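PDB 6VXC: trans-4-hydroxy-L-proline dehydratase from Clostridioides difficile 70-100-2010, which catalyses the glycyl-radical dehydration of trans-4-hydroxy-L-proline to (S)-1-pyrroline-5-carboxylate, a step in the anaerobic breakdown of hydroxyproline. Local coordinates for residues Q504-L509 with A584-V589; I495-P500 with F510-K515; G576-S581 with Q637-A642; K621-K624 with D630-D633; L600-D605 with E609-I614. All blocks are in the same frame, centred on the assembly; numbering follows the deposited sequence.

All five contacts lie in a largely helical part of the chain, away from the glycyl radical site and the probable radical cysteine. Going from the N terminus, interaction 2 first folds the loop 495-500 back on helix 506-538, closing a short loop. The start of that same helix meets helix 575-591 in interaction 1, which crosses interaction 2 in chain order. Interaction 3 joins helix 575-591 to helix 630-647; it also crosses interaction 1, and within its long loop nest two local closures. These are interaction 5, between helices 597-605 and 612-620, and interaction 4, between loop 621-624 and the first turn of helix 630-647.

Interaction 1. Residues Q504-L509 with A584-V589; sequences QSYEEL and AIKYNV
The Tyr506 ring carries the aliphatic chain of Lys586 on one face. Lys586 CD lies 4.2 Å from the centroid of the Tyr506 ring and only 6° off its normal, a CH-pi contact almost directly over the middle. Nearer the root of the lysine, Lys586 CB packs 3.5 Å from Tyr506 CD1. The two side chains cross at about a right angle: a lysine chi1 of 180° puts CG opposite the backbone N, and the extended chain carries its methylenes across the ring. Its NZ ends 5.2 Å from the same centroid, giving at most a weak cation-pi attraction, and makes a further cation-pi contact with Tyr631. Glu507 is of opposite charge, but its OE2 stays 5.9 Å from Lys586 NZ. The contact is helix-helix packing in which the first turn of helix 506-538 meets the later turns of helix 575-591, which widen to a pi-type turn at 586-589. Ser505 occupies the N-cap, its OG accepting from Glu508 N at 3.0 Å, while the Glu508 carboxylate receives Gln504 N from above its plane. About one turn after Tyr506, Leu509 CD2 touches CG2 of Ile585, the residue before Lys586, at 3.6 Å, again with the side chains crossing nearly perpendicularly. Leu481 of helix 473-481 packs on both Leu509 and Ile585, and Phe590 touches both Tyr506 and Ile585.

Interaction 2. Residues I495-P500 with F510-K515; sequences IETGDP and FEAFKK
Thr497 O accepts a hydrogen bond from a water whose oxygen lies 2.6 Å away, and the same water receives a weak bond from Lys515 NZ, which lies 3.4 Å from the water oxygen. This bridge spans the outer side of a contact otherwise made by aliphatic carbons in van der Waals touch with side chains and carbonyl oxygens of the helix. Thr497 lies at its middle: its CB rests 3.8 Å from Ala512 CB, while its methyl, CG2, settles 3.7 Å from Ala512 O. The same Thr497 CG2 also comes within 3.7 Å of Lys515 CB, and the threonine and lysine side chains slide past each other in opposite directions. With chi1 at 44°, Thr497 OG1 sits between its own backbone N and carbonyl carbon, leaving the methyl against the helix; the hydroxyl is engaged by Gln516 NE2, which also bonds to Ile495 O. Ile495 touches the helix more lightly, its CD1 lying 3.8 Å from Lys515 O. Beyond Thr497, Gly498 has a positive phi (123°), and its N bonds to Asn483 OD1. Thr480 of helix 473-481 also packs on Ala512. The whole is a local fold-back, in which the loop following strand 491-492 lies along the flank of helix 506-538, the helix it leads into.

Interaction 3. Residues G576-S581 with Q637-A642; sequences GTITDS and QEIFNA
Ile639 of helix 630-647 projects as a knob into a hole on helix 575-591 framed by Ile575, Ile578, Thr579 and Leu582, a single knobs-into-holes contact. From Ile639 CB the side chain forks. The short branch, CG2, faces Ile578 CG2 at 4.1 Å, a methyl-to-methyl touch. The long branch starts at CG1, which is set opposite the carbonyl carbon and beside the backbone N (chi1 -61°); Phe510 of helix 506-538 packs against this Ile639 CG1. With chi2 at 166° the branch is stretched out, and its tip reaches the backbone of the facing helix. There Ile639 CD1 comes within 3.5 Å of Thr579 CA, in close van der Waals contact, and within 3.7 Å of Thr579 N. The peptide oxygen just before, Ile578 O, lies 3.8 Å from the same CD1. The tip is thus lodged against the Ile578-Thr579 peptide. The side chain of Ile639 crosses both Ile578 and Thr579 at a slant. Ile578 also meets the tip with its side chain, both its CG1 and its CG2 lying 4.1 Å from Ile639 CD1; Leu477, Ile473 and Phe513 pack against Ile578 from helices 473-481 and 506-538. The result is an apolar, buried seam where four helices converge. Thr579 OG1 also lies beside the knob, 3.7 Å from Ile639 CD1, while bonding to Ile575 O in its own helix.

Interaction 4. Residues K621-K624 with D630-D633; sequences KTPK and DYAD
Ala632 and Tyr631, in the first turn of helix 630-647, receive the returning loop 621-624 in a helix-loop-helix connection: the link from helix 612-620 doubles back on the start of the helix it feeds. The tight part is at Ala632, whose CB presses 3.4 Å from Lys624 C and 3.7 Å from Lys624 O, resting on the peptide itself. Lys624 CB points away from the helix, and the NZ of this lysine bonds to Val618 O. Next to this, Pro623 leans obliquely on the tyrosine, with Pro623 CG 3.8 Å from Tyr631 CD1. A chi1 of -167° sets Tyr631 CG opposite its backbone N and brings the ring to the proline, and the hydroxyl beyond it bonds to Asp591 OD2. Pro623 CB and Ala632 CB are looser neighbours at 4.4 Å. Past the Lys624 carbonyl, toward Asp633, the contact is looser still and bridged by water. Asp633 is fixed there through OD2 by Lys712 NZ and Ser709 OG, and Lys624 O also accepts from Asn627 ND2. One water sits between the two residues, its oxygen 2.6 Å from Lys624 O and 2.9 Å from Asp633 OD1.

Interaction 5. Residues L600-D605 with E609-I614; sequences LLKALD and EGYEAI
Aromatic contact comes first: the backbone CH of Ala603 points at the Tyr611 ring. Ala603 CA lies over one face, 4.0 Å from the centroid of the Tyr611 ring and 22° off the normal, a CH-pi contact displaced toward the rim. Apolar packing joins in: at the root of the ring Ala603 CB meets Tyr611 CB at 3.7 Å, and the same methyl more loosely touches Ile614 CG2, at 4.4 Å. The ring lies close to the helix backbone here. The third kind is van der Waals contact with the phenol: Tyr611 OH lies 3.6 Å from Lys602 CB and 3.7 Å from Lys602 CD. The lysine and tyrosine side chains pass at a slant, and Lys602 then bends at chi4 and leads its amine away. Tyr611 holds the N-cap position of helix 612-620, just after Gly610, whose positive phi of 81° helps turn the chain. The Tyr611 chi1 of -64° places CG beside the backbone N and lays the ring against the earlier helix. Helices 597-605 and 612-620 are consecutive, linked by a short loop, and Phe595, just ahead of the first, packs on both Leu600 and Ile614; on helix 597-605, Leu601 touches Arg501 and Leu604 touches Pro679.

Interaction 1. Residues Q504-L509 with A584-V589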
# COMPACT_ATOMS: atom_id res chain seq x y z
N GLN A 504 39.66 13.52 -1.20
CA GLN A 504 40.52 13.94 -0.10
C GLN A 504 39.75 14.18 1.18
O GLN A 504 40.36 14.31 2.24
CB GLN A 504 41.29 15.21 -0.48
CG GLN A 504 42.37 14.94 -1.52
CD GLN A 504 43.31 13.82 -1.09
OE1 GLN A 504 43.89 13.86 0.01
NE2 GLN A 504 43.44 12.80 -1.94
N SER A 505 38.42 14.24 1.10
CA SER A 505 37.62 14.59 2.26
C SER A 505 36.29 13.85 2.20
O SER A 505 35.82 13.44 1.14
CB SER A 505 37.37 16.10 2.32
OG SER A 505 36.49 16.48 1.28
N TYR A 506 35.67 13.73 3.38
CA TYR A 506 34.32 13.19 3.43
C TYR A 506 33.36 14.04 2.60
O TYR A 506 32.49 13.51 1.90
CB TYR A 506 33.84 13.08 4.87
CG TYR A 506 32.42 12.59 4.95
CD1 TYR A 506 32.14 11.23 4.82
CD2 TYR A 506 31.37 13.47 5.08
CE1 TYR A 506 30.83 10.77 4.87
CE2 TYR A 506 30.07 13.03 5.12
CZ TYR A 506 29.80 11.68 5.02
OH TYR A 506 28.50 11.26 5.07
N GLU A 507 33.50 15.37 2.68
CA GLU A 507 32.63 16.26 1.91
C GLU A 507 32.74 15.98 0.42
O GLU A 507 31.74 16.04 -0.31
CB GLU A 507 32.97 17.73 2.19
CG GLU A 507 32.56 18.23 3.59
CD GLU A 507 33.48 17.73 4.72
OE1 GLU A 507 34.58 17.20 4.42
OE2 GLU A 507 33.10 17.87 5.90
N GLU A 508 33.94 15.66 -0.05
CA GLU A 508 34.09 15.32 -1.46
C GLU A 508 33.35 14.04 -1.80
O GLU A 508 32.70 13.96 -2.85
CB GLU A 508 35.57 15.19 -1.79
CG GLU A 508 35.89 15.53 -3.19
CD GLU A 508 37.35 15.36 -3.50
OE1 GLU A 508 37.64 15.08 -4.69
OE2 GLU A 508 38.19 15.49 -2.58
N LEU A 509 33.44 13.01 -0.94
CA LEU A 509 32.69 11.79 -1.17
C LEU A 509 31.18 12.04 -1.16
O LEU A 509 30.45 11.54 -2.01
CB LEU A 509 33.05 10.73 -0.13
CG LEU A 509 32.11 9.52 -0.10
CD1 LEU A 509 32.22 8.65 -1.36
CD2 LEU A 509 32.35 8.70 1.15
N ALA A 584 30.49 4.87 8.63
CA ALA A 584 31.69 4.04 8.73
C ALA A 584 32.85 4.65 7.96
O ALA A 584 34.01 4.60 8.40
CB ALA A 584 31.40 2.63 8.23
N ILE A 585 32.57 5.21 6.78
CA ILE A 585 33.63 5.80 5.98
C ILE A 585 34.17 7.06 6.64
O ILE A 585 35.39 7.23 6.77
CB ILE A 585 33.12 6.08 4.55
CG1 ILE A 585 32.84 4.75 3.82
CG2 ILE A 585 34.11 6.97 3.81
CD1 ILE A 585 32.18 4.93 2.43
N LYS A 586 33.28 7.95 7.08
CA LYS A 586 33.74 9.18 7.72
C LYS A 586 34.58 8.88 8.95
O LYS A 586 35.67 9.45 9.13
CB LYS A 586 32.54 10.04 8.10
CG LYS A 586 32.91 11.35 8.76
CD LYS A 586 31.63 12.07 9.14
CE LYS A 586 31.88 13.48 9.53
NZ LYS A 586 30.58 14.15 9.79
N TYR A 587 34.11 7.96 9.80
CA TYR A 587 34.78 7.67 11.06
C TYR A 587 36.13 7.00 10.83
O TYR A 587 37.15 7.42 11.39
CB TYR A 587 33.87 6.80 11.93
CG TYR A 587 34.37 6.54 13.34
CD1 TYR A 587 34.15 7.46 14.35
CD2 TYR A 587 35.01 5.35 13.67
CE1 TYR A 587 34.58 7.23 15.65
CE2 TYR A 587 35.46 5.11 14.99
CZ TYR A 587 35.23 6.06 15.97
OH TYR A 587 35.65 5.86 17.26
N ASN A 588 36.15 5.96 9.99
CA ASN A 588 37.34 5.13 9.85
C ASN A 588 38.32 5.66 8.80
O ASN A 588 39.54 5.61 9.04
CB ASN A 588 36.94 3.70 9.50
CG ASN A 588 36.26 2.99 10.65
OD1 ASN A 588 36.91 2.61 11.62
ND2 ASN A 588 34.93 2.82 10.55
N VAL A 589 37.85 6.19 7.68
CA VAL A 589 38.75 6.64 6.62
C VAL A 589 39.22 8.07 6.86
O VAL A 589 40.42 8.36 6.79
CB VAL A 589 38.08 6.52 5.24
CG1 VAL A 589 39.01 7.07 4.17
CG2 VAL A 589 37.71 5.08 4.94

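Interaction 2. Residues I495-P500 with F510-K515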
# COMPACT_ATOMS: atom_id res chain seq x y z
N ILE A 495 26.95 7.60 -13.35
CA ILE A 495 27.83 8.55 -14.02
C ILE A 495 29.22 8.48 -13.38
O ILE A 495 29.41 7.90 -12.31
CB ILE A 495 27.28 9.98 -13.98
CG1 ILE A 495 26.91 10.38 -12.55
CG2 ILE A 495 26.07 10.10 -14.88
CD1 ILE A 495 26.59 11.85 -12.36
N GLU A 496 30.20 9.10 -14.04
CA GLU A 496 31.59 9.11 -13.55
C GLU A 496 31.78 10.27 -12.58
O GLU A 496 32.07 11.39 -12.99
CB GLU A 496 32.58 9.21 -14.70
CG GLU A 496 32.72 7.94 -15.52
CD GLU A 496 33.73 8.08 -16.67
OE1 GLU A 496 34.56 9.01 -16.65
OE2 GLU A 496 33.66 7.24 -17.60
N THR A 497 31.64 10.01 -11.29
CA THR A 497 31.86 11.05 -10.30
C THR A 497 33.28 11.07 -9.74
O THR A 497 33.60 11.94 -8.93
CB THR A 497 30.83 10.93 -9.15
OG1 THR A 497 30.69 9.57 -8.76
CG2 THR A 497 29.48 11.46 -9.61
N GLY A 498 34.13 10.15 -10.17
CA GLY A 498 35.52 10.15 -9.76
C GLY A 498 35.92 8.85 -9.10
O GLY A 498 35.07 8.10 -8.60
N ASP A 499 37.21 8.54 -9.16
CA ASP A 499 37.77 7.42 -8.41
C ASP A 499 37.73 7.76 -6.92
O ASP A 499 38.35 8.74 -6.52
CB ASP A 499 39.21 7.15 -8.86
CG ASP A 499 39.81 5.91 -8.21
OD1 ASP A 499 39.51 5.65 -7.03
OD2 ASP A 499 40.56 5.19 -8.89
N PRO A 500 37.03 6.99 -6.09
CA PRO A 500 36.92 7.36 -4.66
C PRO A 500 38.25 7.44 -3.94
O PRO A 500 38.34 8.14 -2.93
CB PRO A 500 36.06 6.24 -4.07
CG PRO A 500 35.49 5.50 -5.21
CD PRO A 500 36.41 5.69 -6.37
N PHE A 510 30.69 12.81 -0.18
CA PHE A 510 29.25 13.03 -0.09
C PHE A 510 28.72 13.83 -1.27
O PHE A 510 27.59 13.61 -1.70
CB PHE A 510 28.89 13.74 1.22
CG PHE A 510 27.39 13.76 1.50
CD1 PHE A 510 26.67 12.58 1.63
CD2 PHE A 510 26.72 14.97 1.64
CE1 PHE A 510 25.29 12.59 1.89
CE2 PHE A 510 25.35 14.99 1.90
CZ PHE A 510 24.64 13.80 2.03
N GLU A 511 29.51 14.76 -1.80
CA GLU A 511 29.13 15.47 -3.01
C GLU A 511 29.01 14.53 -4.20
O GLU A 511 28.08 14.64 -5.00
CB GLU A 511 30.13 16.59 -3.31
CG GLU A 511 30.09 17.12 -4.73
CD GLU A 511 31.29 18.02 -5.05
OE1 GLU A 511 31.29 19.19 -4.61
OE2 GLU A 511 32.25 17.55 -5.72
N ALA A 512 29.95 13.59 -4.34
CA ALA A 512 29.87 12.59 -5.40
C ALA A 512 28.61 11.74 -5.26
O ALA A 512 27.93 11.45 -6.25
CB ALA A 512 31.12 11.70 -5.39
N PHE A 513 28.28 11.33 -4.03
CA PHE A 513 27.04 10.59 -3.79
C PHE A 513 25.83 11.40 -4.22
O PHE A 513 24.91 10.87 -4.85
CB PHE A 513 26.92 10.23 -2.31
CG PHE A 513 25.53 9.80 -1.89
CD1 PHE A 513 25.07 8.52 -2.17
CD2 PHE A 513 24.68 10.69 -1.25
CE1 PHE A 513 23.80 8.13 -1.79
CE2 PHE A 513 23.40 10.31 -0.87
CZ PHE A 513 22.95 9.03 -1.15
N LYS A 514 25.79 12.69 -3.86
CA LYS A 514 24.67 13.53 -4.24
C LYS A 514 24.55 13.67 -5.75
O LYS A 514 23.43 13.71 -6.28
CB LYS A 514 24.80 14.89 -3.56
CG LYS A 514 24.52 14.84 -2.05
CD LYS A 514 24.25 16.23 -1.48
CE LYS A 514 25.51 17.09 -1.41
NZ LYS A 514 25.32 18.42 -0.74
N LYS A 515 25.68 13.67 -6.47
CA LYS A 515 25.61 13.70 -7.92
C LYS A 515 25.06 12.39 -8.48
O LYS A 515 24.26 12.40 -9.42
CB LYS A 515 26.98 13.98 -8.54
CG LYS A 515 27.50 15.39 -8.32
CD LYS A 515 28.80 15.54 -9.11
CE LYS A 515 29.62 16.73 -8.67
NZ LYS A 515 30.90 16.73 -9.44
O HOH W 1 32.56 14.12 -8.08

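Interaction 3. Residues G576-S581 with Q637-A642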
# COMPACT_ATOMS: atom_id res chain seq x y z
N GLY A 576 18.89 3.40 6.99
CA GLY A 576 19.80 2.89 8.02
C GLY A 576 21.09 2.33 7.44
O GLY A 576 22.19 2.63 7.91
N THR A 577 20.96 1.49 6.42
CA THR A 577 22.13 0.90 5.78
C THR A 577 23.07 2.00 5.27
O THR A 577 24.26 2.01 5.58
CB THR A 577 21.69 -0.02 4.64
OG1 THR A 577 20.94 -1.11 5.16
CG2 THR A 577 22.90 -0.57 3.86
N ILE A 578 22.52 2.98 4.54
CA ILE A 578 23.43 3.95 3.94
C ILE A 578 23.97 4.91 4.98
O ILE A 578 25.13 5.32 4.88
CB ILE A 578 22.79 4.70 2.75
CG1 ILE A 578 23.85 5.64 2.15
CG2 ILE A 578 21.52 5.45 3.16
CD1 ILE A 578 23.45 6.33 0.95
N THR A 579 23.17 5.27 5.99
CA THR A 579 23.68 6.08 7.09
C THR A 579 24.88 5.41 7.75
O THR A 579 25.93 6.03 7.94
CB THR A 579 22.59 6.30 8.15
OG1 THR A 579 21.54 7.11 7.64
CG2 THR A 579 23.20 6.99 9.35
N ASP A 580 24.73 4.13 8.12
CA ASP A 580 25.84 3.44 8.76
C ASP A 580 27.03 3.28 7.82
O ASP A 580 28.17 3.31 8.27
CB ASP A 580 25.38 2.09 9.31
CG ASP A 580 24.50 2.21 10.57
OD1 ASP A 580 24.33 3.32 11.10
OD2 ASP A 580 23.98 1.17 11.03
N SER A 581 26.78 3.13 6.51
CA SER A 581 27.89 3.00 5.56
C SER A 581 28.69 4.29 5.46
O SER A 581 29.92 4.28 5.57
CB SER A 581 27.37 2.58 4.19
OG SER A 581 26.90 1.25 4.21
N GLN A 637 20.59 12.65 8.93
CA GLN A 637 19.89 13.87 8.55
C GLN A 637 20.39 14.42 7.22
O GLN A 637 19.60 14.87 6.39
CB GLN A 637 20.02 14.91 9.65
CG GLN A 637 19.23 14.58 10.92
CD GLN A 637 19.43 15.64 11.98
OE1 GLN A 637 20.55 15.99 12.30
NE2 GLN A 637 18.34 16.18 12.50
N GLU A 638 21.71 14.40 7.00
CA GLU A 638 22.26 14.90 5.75
C GLU A 638 21.77 14.07 4.57
O GLU A 638 21.38 14.61 3.54
CB GLU A 638 23.79 14.90 5.80
CG GLU A 638 24.35 15.93 6.74
CD GLU A 638 25.87 15.95 6.78
OE1 GLU A 638 26.51 15.25 5.95
OE2 GLU A 638 26.43 16.66 7.66
N ILE A 639 21.79 12.74 4.72
CA ILE A 639 21.30 11.87 3.66
C ILE A 639 19.81 12.14 3.42
O ILE A 639 19.37 12.29 2.28
CB ILE A 639 21.56 10.39 4.01
CG1 ILE A 639 23.06 10.10 4.16
CG2 ILE A 639 20.95 9.49 2.95
CD1 ILE A 639 23.37 8.74 4.84
N PHE A 640 19.02 12.18 4.50
CA PHE A 640 17.59 12.43 4.36
C PHE A 640 17.33 13.75 3.66
O PHE A 640 16.48 13.82 2.77
CB PHE A 640 16.92 12.44 5.73
CG PHE A 640 15.48 12.86 5.69
CD1 PHE A 640 14.50 11.96 5.35
CD2 PHE A 640 15.12 14.16 5.97
CE1 PHE A 640 13.16 12.34 5.30
CE2 PHE A 640 13.80 14.55 5.93
CZ PHE A 640 12.82 13.64 5.58
N ASN A 641 18.03 14.81 4.06
CA ASN A 641 17.84 16.12 3.45
C ASN A 641 18.22 16.11 1.97
O ASN A 641 17.55 16.74 1.16
CB ASN A 641 18.66 17.17 4.20
CG ASN A 641 18.11 17.43 5.59
OD1 ASN A 641 16.94 17.18 5.84
ND2 ASN A 641 18.95 17.91 6.49
N ALA A 642 19.30 15.41 1.62
CA ALA A 642 19.69 15.34 0.22
C ALA A 642 18.60 14.68 -0.61
O ALA A 642 18.27 15.14 -1.71
CB ALA A 642 21.01 14.59 0.06

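Interaction 4. Residues K621-K624 with D630-D633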
# COMPACT_ATOMS: atom_id res chain seq x y z
N LYS A 621 33.13 -1.28 16.09
CA LYS A 621 33.84 -0.18 16.72
C LYS A 621 33.53 1.16 16.06
O LYS A 621 34.35 2.08 16.10
CB LYS A 621 35.35 -0.44 16.78
CG LYS A 621 35.80 -1.49 17.82
CD LYS A 621 35.97 -2.89 17.26
CE LYS A 621 36.85 -3.77 18.19
NZ LYS A 621 36.20 -4.16 19.47
N THR A 622 32.33 1.30 15.48
CA THR A 622 31.96 2.48 14.72
C THR A 622 30.57 2.95 15.13
O THR A 622 29.69 2.14 15.41
CB THR A 622 31.99 2.17 13.21
OG1 THR A 622 33.31 1.77 12.83
CG2 THR A 622 31.56 3.39 12.37
N PRO A 623 30.35 4.27 15.20
CA PRO A 623 29.03 4.77 15.57
C PRO A 623 27.95 4.27 14.62
O PRO A 623 28.20 4.00 13.45
CB PRO A 623 29.20 6.30 15.48
CG PRO A 623 30.63 6.53 15.62
CD PRO A 623 31.31 5.36 14.97
N LYS A 624 26.73 4.13 15.15
CA LYS A 624 25.61 3.54 14.43
C LYS A 624 24.33 4.35 14.62
O LYS A 624 24.01 4.81 15.72
CB LYS A 624 25.35 2.10 14.88
CG LYS A 624 26.49 1.09 14.62
CD LYS A 624 26.66 0.76 13.16
CE LYS A 624 27.82 -0.23 12.94
NZ LYS A 624 28.07 -0.43 11.49
N ASP A 630 24.70 11.38 17.82
CA ASP A 630 24.67 12.43 16.80
C ASP A 630 25.76 12.27 15.74
O ASP A 630 25.59 12.78 14.63
CB ASP A 630 24.77 13.81 17.47
CG ASP A 630 23.44 14.27 18.04
OD1 ASP A 630 22.37 13.87 17.52
OD2 ASP A 630 23.46 14.99 19.05
N TYR A 631 26.85 11.56 16.03
CA TYR A 631 27.84 11.32 14.98
C TYR A 631 27.21 10.57 13.81
O TYR A 631 27.40 10.93 12.64
CB TYR A 631 29.03 10.53 15.53
CG TYR A 631 30.20 10.52 14.59
CD1 TYR A 631 30.26 9.64 13.52
CD2 TYR A 631 31.26 11.41 14.76
CE1 TYR A 631 31.33 9.63 12.66
CE2 TYR A 631 32.35 11.41 13.90
CZ TYR A 631 32.37 10.52 12.85
OH TYR A 631 33.43 10.48 11.98
N ALA A 632 26.42 9.54 14.11
CA ALA A 632 25.72 8.82 13.06
C ALA A 632 24.44 9.54 12.65
O ALA A 632 24.12 9.62 11.46
CB ALA A 632 25.39 7.40 13.53
N ASP A 633 23.70 10.10 13.61
CA ASP A 633 22.39 10.64 13.30
C ASP A 633 22.46 11.91 12.47
O ASP A 633 21.54 12.18 11.69
CB ASP A 633 21.61 10.91 14.59
CG ASP A 633 21.25 9.63 15.34
OD1 ASP A 633 21.48 8.53 14.80
OD2 ASP A 633 20.71 9.74 16.46
O HOH W 2 22.57 6.71 16.79

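Interaction 5. Residues L600-D605 with E609-I614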
# COMPACT_ATOMS: atom_id res chain seq x y z
N LEU A 600 39.40 -0.18 2.01
CA LEU A 600 37.97 -0.44 2.15
C LEU A 600 37.40 -1.05 0.88
O LEU A 600 36.67 -2.04 0.92
CB LEU A 600 37.22 0.84 2.52
CG LEU A 600 35.69 0.71 2.50
CD1 LEU A 600 35.19 -0.28 3.56
CD2 LEU A 600 35.02 2.06 2.68
N LEU A 601 37.75 -0.48 -0.27
CA LEU A 601 37.20 -0.98 -1.52
C LEU A 601 37.64 -2.42 -1.79
O LEU A 601 36.87 -3.21 -2.33
CB LEU A 601 37.58 -0.05 -2.66
CG LEU A 601 37.01 1.37 -2.51
CD1 LEU A 601 37.44 2.26 -3.66
CD2 LEU A 601 35.49 1.35 -2.41
N LYS A 602 38.90 -2.75 -1.47
CA LYS A 602 39.33 -4.14 -1.57
C LYS A 602 38.53 -5.04 -0.65
O LYS A 602 38.13 -6.14 -1.03
CB LYS A 602 40.83 -4.27 -1.26
CG LYS A 602 41.78 -3.64 -2.28
CD LYS A 602 43.22 -3.84 -1.82
CE LYS A 602 44.22 -3.14 -2.72
NZ LYS A 602 44.08 -3.52 -4.14
N ALA A 603 38.30 -4.58 0.58
CA ALA A 603 37.52 -5.37 1.54
C ALA A 603 36.11 -5.64 1.01
O ALA A 603 35.62 -6.77 1.06
CB ALA A 603 37.49 -4.66 2.89
N LEU A 604 35.45 -4.60 0.50
CA LEU A 604 34.11 -4.79 -0.04
C LEU A 604 34.11 -5.78 -1.19
O LEU A 604 33.27 -6.69 -1.25
CB LEU A 604 33.53 -3.43 -0.48
CG LEU A 604 33.39 -2.35 0.61
CD1 LEU A 604 32.81 -1.06 0.04
CD2 LEU A 604 32.57 -2.85 1.81
N ASP A 605 35.07 -5.64 -2.12
CA ASP A 605 35.13 -6.54 -3.26
C ASP A 605 35.33 -7.99 -2.84
O ASP A 605 34.81 -8.90 -3.48
CB ASP A 605 36.23 -6.10 -4.22
CG ASP A 605 36.22 -6.88 -5.51
OD1 ASP A 605 35.27 -6.70 -6.31
OD2 ASP A 605 37.16 -7.67 -5.73
N GLU A 609 36.31 -11.10 3.03
CA GLU A 609 37.17 -12.27 3.10
C GLU A 609 38.62 -11.82 3.08
O GLU A 609 39.06 -11.13 2.16
CB GLU A 609 36.85 -13.16 1.91
CG GLU A 609 36.76 -14.61 2.22
CD GLU A 609 36.10 -15.39 1.10
OE1 GLU A 609 36.79 -15.78 0.14
OE2 GLU A 609 34.86 -15.57 1.17
N GLY A 610 39.36 -12.19 4.12
CA GLY A 610 40.71 -11.71 4.26
C GLY A 610 40.79 -10.32 4.84
O GLY A 610 41.90 -9.79 4.96
N TYR A 611 39.67 -9.70 5.17
CA TYR A 611 39.70 -8.39 5.81
C TYR A 611 38.85 -8.40 7.07
O TYR A 611 38.09 -7.46 7.35
CB TYR A 611 39.26 -7.30 4.84
CG TYR A 611 40.19 -7.13 3.65
CD1 TYR A 611 40.13 -7.99 2.57
CD2 TYR A 611 41.18 -6.16 3.65
CE1 TYR A 611 40.99 -7.86 1.49
CE2 TYR A 611 42.06 -6.02 2.58
CZ TYR A 611 41.95 -6.87 1.50
OH TYR A 611 42.82 -6.73 0.45
N GLU A 612 38.99 -9.45 7.88
CA GLU A 612 38.16 -9.58 9.08
C GLU A 612 38.37 -8.43 10.05
O GLU A 612 37.42 -8.01 10.72
CB GLU A 612 38.41 -10.92 9.77
CG GLU A 612 37.64 -12.07 9.13
CD GLU A 612 36.17 -12.13 9.55
OE1 GLU A 612 35.87 -11.90 10.75
OE2 GLU A 612 35.32 -12.39 8.67
N ALA A 613 39.60 -7.91 10.15
CA ALA A 613 39.83 -6.79 11.05
C ALA A 613 39.04 -5.55 10.63
O ALA A 613 38.49 -4.84 11.47
CB ALA A 613 41.32 -6.47 11.15
N ILE A 614 38.99 -5.26 9.32
CA ILE A 614 38.17 -4.16 8.84
C ILE A 614 36.71 -4.41 9.18
O ILE A 614 36.01 -3.54 9.72
CB ILE A 614 38.35 -3.96 7.32
CG1 ILE A 614 39.83 -3.79 6.94
CG2 ILE A 614 37.56 -2.73 6.84
CD1 ILE A 614 40.46 -2.53 7.40